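Local coordinates for glutathione s-transferase I (Zea mays, PDB 1AXD), which probably catalyses the conjugation of glutathione to electrophilic compounds, herbicides among them, as a two-chain glutathione S-transferase of maize, at residues T126-K129 with V130-N134; V144-A147 with R148-C152. All blocks are in the same frame, centred on the assembly; numbering follows the deposited sequence.

In the fold
Contacts 1 and 2 lie at the two ends of one helix, 128-151, inside the C-terminal helical domain of the transferase. Contact 1 comes first along the chain and holds the N-terminal start of that helix; contact 2 covers its last turns and the exit at Cys152. Their centres are about 27 Å apart and their nearest atoms about 12 Å, so they do not touch but are joined through the helix between them. Both have side chains resting on the long helix 88-122, contact 1 near that helix's C-terminal end and contact 2 nearer its beginning, as expected of two helices packed side by side in opposite directions.

Contact 1: residues T126-K129 with V130-N134; sequences TDQK and VVDEN
Val131 N bonds to Asp127 O at 3.3 Å and Asp132 N to Gln128 O at 2.8 Å, so the i to i+4 pattern of helix 128-151 begins at the N-cap residue, Asp127; the following bond, from Glu133 N to Lys129 O, is weak. On the outer side, Gln128 reaches forward over one turn to Asp132. Its CG lies anti to the backbone N (chi1 -161°) and the chain bends at the next torsion, which swings the amide forward along the helix surface. Gln128 NE2 then donates to Asp132 OD1 at 3.1 Å. The bond is not straight, with 150° at the hydrogen, and it meets OD1 from above the carboxylate plane. Amide and carboxylate are turned 68° against each other, and Gln128 CG lies 3.6 Å from Asp132 OD2. The same NE2 also bonds to Tyr179 OH, so two partners fix the amide's rotation.

Asp127 is the N-cap. Asp127 OD1 accepts from Lys129 N at 3.3 Å, a bent bond that comes in steeply from above the carboxylate, and the negative charge would suit the positive end of the helix dipole. Gln115 OE1, on helix 88-122, accepts from Asp127 N and ties the cap to that neighbour. Asp127 OD2 packs against Val130 CG2 at 3.5 Å, the two side chains crossing at about a right angle.

Ahead of the cap, Thr126 turns its methyl CG2 onto Val131 CG2 at 3.8 Å, while its hydroxyl bonds to Gln115 O. The buried Val131 rests on Val116 and Thr126 on Pro120, which places this apolar pair against helix 88-122. Farther along the surface, Glu133 pairs with Lys137 in a salt bridge.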
loop_
_atom_site.group_PDB
_atom_site.type_symbol
_atom_site.label_atom_id
_atom_site.label_comp_id
_atom_site.label_asym_id
_atom_site.label_seq_id
_atom_site.Cartn_x
_atom_site.Cartn_y
_atom_site.Cartn_z
ATOM N N THR A 126 17.187 -17.154 -15.922
ATOM C CA THR A 126 17.029 -15.752 -15.582
ATOM C C THR A 126 17.027 -14.891 -16.815
ATOM O O THR A 126 17.866 -15.088 -17.688
ATOM C CB THR A 126 18.173 -15.303 -14.667
ATOM O OG1 THR A 126 18.221 -16.155 -13.517
ATOM C CG2 THR A 126 17.968 -13.853 -14.215
ATOM N N ASP A 127 16.076 -13.970 -16.912
ATOM C CA ASP A 127 16.012 -13.069 -18.053
ATOM C C ASP A 127 16.754 -11.830 -17.669
ATOM O O ASP A 127 16.223 -11.015 -16.924
ATOM C CB ASP A 127 14.553 -12.737 -18.409
ATOM C CG ASP A 127 14.418 -11.966 -19.725
ATOM O OD1 ASP A 127 15.442 -11.696 -20.391
ATOM O OD2 ASP A 127 13.275 -11.638 -20.099
ATOM N N GLN A 128 17.978 -11.689 -18.156
ATOM C CA GLN A 128 18.781 -10.522 -17.834
ATOM C C GLN A 128 18.102 -9.240 -18.260
ATOM O O GLN A 128 18.234 -8.252 -17.573
ATOM C CB GLN A 128 20.168 -10.627 -18.467
ATOM C CG GLN A 128 21.214 -9.712 -17.830
ATOM C CD GLN A 128 21.578 -10.130 -16.410
ATOM O OE1 GLN A 128 21.445 -11.292 -16.048
ATOM N NE2 GLN A 128 22.049 -9.175 -15.605
ATOM N N LYS A 129 17.350 -9.271 -19.356
ATOM C CA LYS A 129 16.657 -8.082 -19.854
ATOM C C LYS A 129 15.904 -7.443 -18.737
ATOM O O LYS A 129 16.166 -6.290 -18.407
ATOM C CB LYS A 129 15.674 -8.464 -20.970
ATOM C CG LYS A 129 16.305 -9.219 -22.142
ATOM C CD LYS A 129 15.269 -9.642 -23.193
ATOM C CE LYS A 129 15.936 -10.381 -24.356
ATOM N NZ LYS A 129 15.009 -10.674 -25.485
ATOM N N VAL A 130 15.006 -8.218 -18.135
ATOM C CA VAL A 130 14.180 -7.773 -17.023
ATOM C C VAL A 130 15.035 -7.327 -15.834
ATOM O O VAL A 130 14.789 -6.263 -15.287
ATOM C CB VAL A 130 13.206 -8.899 -16.607
ATOM C CG1 VAL A 130 12.359 -8.478 -15.405
ATOM C CG2 VAL A 130 12.298 -9.252 -17.780
ATOM N N VAL A 131 16.046 -8.106 -15.472
ATOM C CA VAL A 131 16.906 -7.745 -14.353
ATOM C C VAL A 131 17.587 -6.423 -14.560
ATOM O O VAL A 131 17.555 -5.602 -13.667
ATOM C CB VAL A 131 17.969 -8.837 -14.076
ATOM C CG1 VAL A 131 18.983 -8.358 -13.006
ATOM C CG2 VAL A 131 17.271 -10.133 -13.615
ATOM N N ASP A 132 18.158 -6.194 -15.737
ATOM C CA ASP A 132 18.861 -4.945 -16.027
ATOM C C ASP A 132 18.041 -3.688 -15.904
ATOM O O ASP A 132 18.516 -2.731 -15.310
ATOM C CB ASP A 132 19.517 -4.995 -17.409
ATOM C CG ASP A 132 20.745 -5.902 -17.454
ATOM O OD1 ASP A 132 21.258 -6.323 -16.388
ATOM O OD2 ASP A 132 21.213 -6.181 -18.577
ATOM N N GLU A 133 16.825 -3.671 -16.441
ATOM C CA GLU A 133 16.012 -2.466 -16.353
ATOM C C GLU A 133 15.482 -2.220 -14.989
ATOM O O GLU A 133 15.399 -1.073 -14.578
ATOM C CB GLU A 133 14.885 -2.461 -17.389
ATOM C CG GLU A 133 13.824 -3.510 -17.211
ATOM C CD GLU A 133 12.676 -3.310 -18.181
ATOM O OE1 GLU A 133 12.830 -3.693 -19.363
ATOM O OE2 GLU A 133 11.630 -2.759 -17.763
ATOM N N ASN A 134 15.139 -3.270 -14.260
ATOM C CA ASN A 134 14.642 -3.079 -12.911
ATOM C C ASN A 134 15.732 -2.649 -11.997
ATOM O O ASN A 134 15.455 -1.975 -11.020
ATOM C CB ASN A 134 13.949 -4.333 -12.409
ATOM C CG ASN A 134 12.543 -4.440 -12.926
ATOM O OD1 ASN A 134 12.221 -5.321 -13.699
ATOM N ND2 ASN A 134 11.698 -3.511 -12.516
#

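Contact 2: residues V144-A147 with R148-C152; sequences VYEA and RLTKC
Val144 O accepts from Arg148 N at 2.9 Å, and Arg148 CB packs against the same carbonyl oxygen. Tyr145 O is gripped in the same way by Leu149 N at 2.8 Å, with Leu149 CG only 3.3 Å from that oxygen; the two side chains themselves meet loosely, Tyr145 CB to Leu149 CD1. Glu146 O accepts from Thr150 OG1 at 2.8 Å. Thr150 OG1 stands beside its own backbone N (chi1 -70°), which turns the hydroxyl back along the helix to that carbonyl. A water donates to both Thr150 OG1 and Glu146 OE2 and so bridges the two side chains; OE2 is also bonded to His188.

At Ala147 the pattern changes: its O receives the i+3 amide, Thr150 N, from well above the carbonyl plane, and the i+4 amide, Lys151 N, weakly, while the aliphatic chain of Lys151 lies alongside it. This is the last turn of helix 128-151, with i+3 bonds beside i+4 ones. Arg148 O collects both Lys151 N and Cys152 N, and Cys152 leaves the helix with SG 3.7 Å above the centre of the Arg148 guanidinium, whose NH2 bonds to Leu155 O.

Val144 touches Pro50 of the second subunit. Tyr145, its OH bonded to His167, and Arg148 pack on Trp97 of helix 88-122, and Leu149 meets Trp192 of helix 187-198.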
loop_
_atom_site.group_PDB
_atom_site.type_symbol
_atom_site.label_atom_id
_atom_site.label_comp_id
_atom_site.label_asym_id
_atom_site.label_seq_id
_atom_site.Cartn_x
_atom_site.Cartn_y
_atom_site.Cartn_z
ATOM N N VAL A 144 17.714 7.863 -3.265
ATOM C CA VAL A 144 16.843 8.595 -2.343
ATOM C C VAL A 144 17.013 8.067 -0.956
ATOM O O VAL A 144 17.097 8.852 -0.026
ATOM C CB VAL A 144 15.376 8.459 -2.742
ATOM C CG1 VAL A 144 14.476 9.069 -1.658
ATOM C CG2 VAL A 144 15.140 9.141 -4.093
ATOM N N TYR A 145 17.009 6.745 -0.808
ATOM C CA TYR A 145 17.210 6.130 0.495
ATOM C C TYR A 145 18.538 6.562 1.038
ATOM O O TYR A 145 18.644 6.809 2.222
ATOM C CB TYR A 145 17.158 4.602 0.400
ATOM C CG TYR A 145 15.766 4.010 0.481
ATOM C CD1 TYR A 145 14.742 4.459 -0.350
ATOM C CD2 TYR A 145 15.477 2.993 1.387
ATOM C CE1 TYR A 145 13.462 3.907 -0.283
ATOM C CE2 TYR A 145 14.202 2.431 1.466
ATOM C CZ TYR A 145 13.193 2.893 0.628
ATOM O OH TYR A 145 11.924 2.350 0.711
ATOM N N GLU A 146 19.537 6.682 0.169
ATOM C CA GLU A 146 20.877 7.105 0.559
ATOM C C GLU A 146 20.867 8.472 1.216
ATOM O O GLU A 146 21.485 8.634 2.263
ATOM C CB GLU A 146 21.792 7.107 -0.668
ATOM C CG GLU A 146 23.228 7.532 -0.397
ATOM C CD GLU A 146 23.936 6.706 0.675
ATOM O OE1 GLU A 146 23.514 5.564 0.980
ATOM O OE2 GLU A 146 24.942 7.211 1.209
ATOM N N ALA A 147 20.175 9.438 0.607
ATOM C CA ALA A 147 20.071 10.799 1.150
ATOM C C ALA A 147 19.249 10.809 2.407
ATOM O O ALA A 147 19.596 11.500 3.344
ATOM C CB ALA A 147 19.467 11.745 0.098
ATOM N N ARG A 148 18.166 10.042 2.418
ATOM C CA ARG A 148 17.287 9.953 3.565
ATOM C C ARG A 148 18.059 9.463 4.760
ATOM O O ARG A 148 18.060 10.124 5.790
ATOM C CB ARG A 148 16.117 9.012 3.239
ATOM C CG ARG A 148 15.142 8.764 4.382
ATOM C CD ARG A 148 14.508 10.064 4.848
ATOM N NE ARG A 148 13.646 9.864 6.011
ATOM C CZ ARG A 148 13.086 10.848 6.713
ATOM N NH1 ARG A 148 13.290 12.116 6.377
ATOM N NH2 ARG A 148 12.324 10.569 7.764
ATOM N N LEU A 149 18.774 8.358 4.595
ATOM C CA LEU A 149 19.548 7.757 5.669
ATOM C C LEU A 149 20.792 8.518 6.055
ATOM O O LEU A 149 21.441 8.154 7.022
ATOM C CB LEU A 149 19.848 6.303 5.327
ATOM C CG LEU A 149 18.557 5.489 5.250
ATOM C CD1 LEU A 149 18.790 4.141 4.564
ATOM C CD2 LEU A 149 18.003 5.308 6.660
ATOM N N THR A 150 21.145 9.546 5.288
ATOM C CA THR A 150 22.290 10.385 5.626
ATOM C C THR A 150 21.831 11.385 6.685
ATOM O O THR A 150 22.605 11.736 7.557
ATOM C CB THR A 150 22.784 11.183 4.407
ATOM O OG1 THR A 150 23.388 10.296 3.458
ATOM C CG2 THR A 150 23.808 12.239 4.831
ATOM N N LYS A 151 20.573 11.807 6.607
ATOM C CA LYS A 151 20.012 12.777 7.536
ATOM C C LYS A 151 19.347 12.142 8.709
ATOM O O LYS A 151 19.291 12.752 9.761
ATOM C CB LYS A 151 19.007 13.664 6.798
ATOM C CG LYS A 151 19.543 14.222 5.480
ATOM C CD LYS A 151 18.435 14.787 4.586
ATOM C CE LYS A 151 18.957 15.062 3.162
ATOM N NZ LYS A 151 17.926 15.633 2.224
ATOM N N CYS A 152 18.821 10.935 8.540
ATOM C CA CYS A 152 18.135 10.249 9.624
ATOM C C CYS A 152 18.763 8.948 9.977
ATOM O O CYS A 152 19.430 8.360 9.148
ATOM C CB CYS A 152 16.671 10.041 9.255
ATOM S SG CYS A 152 15.691 11.544 9.371
HETATM O O HOH W 1 25.707 10.050 1.836
#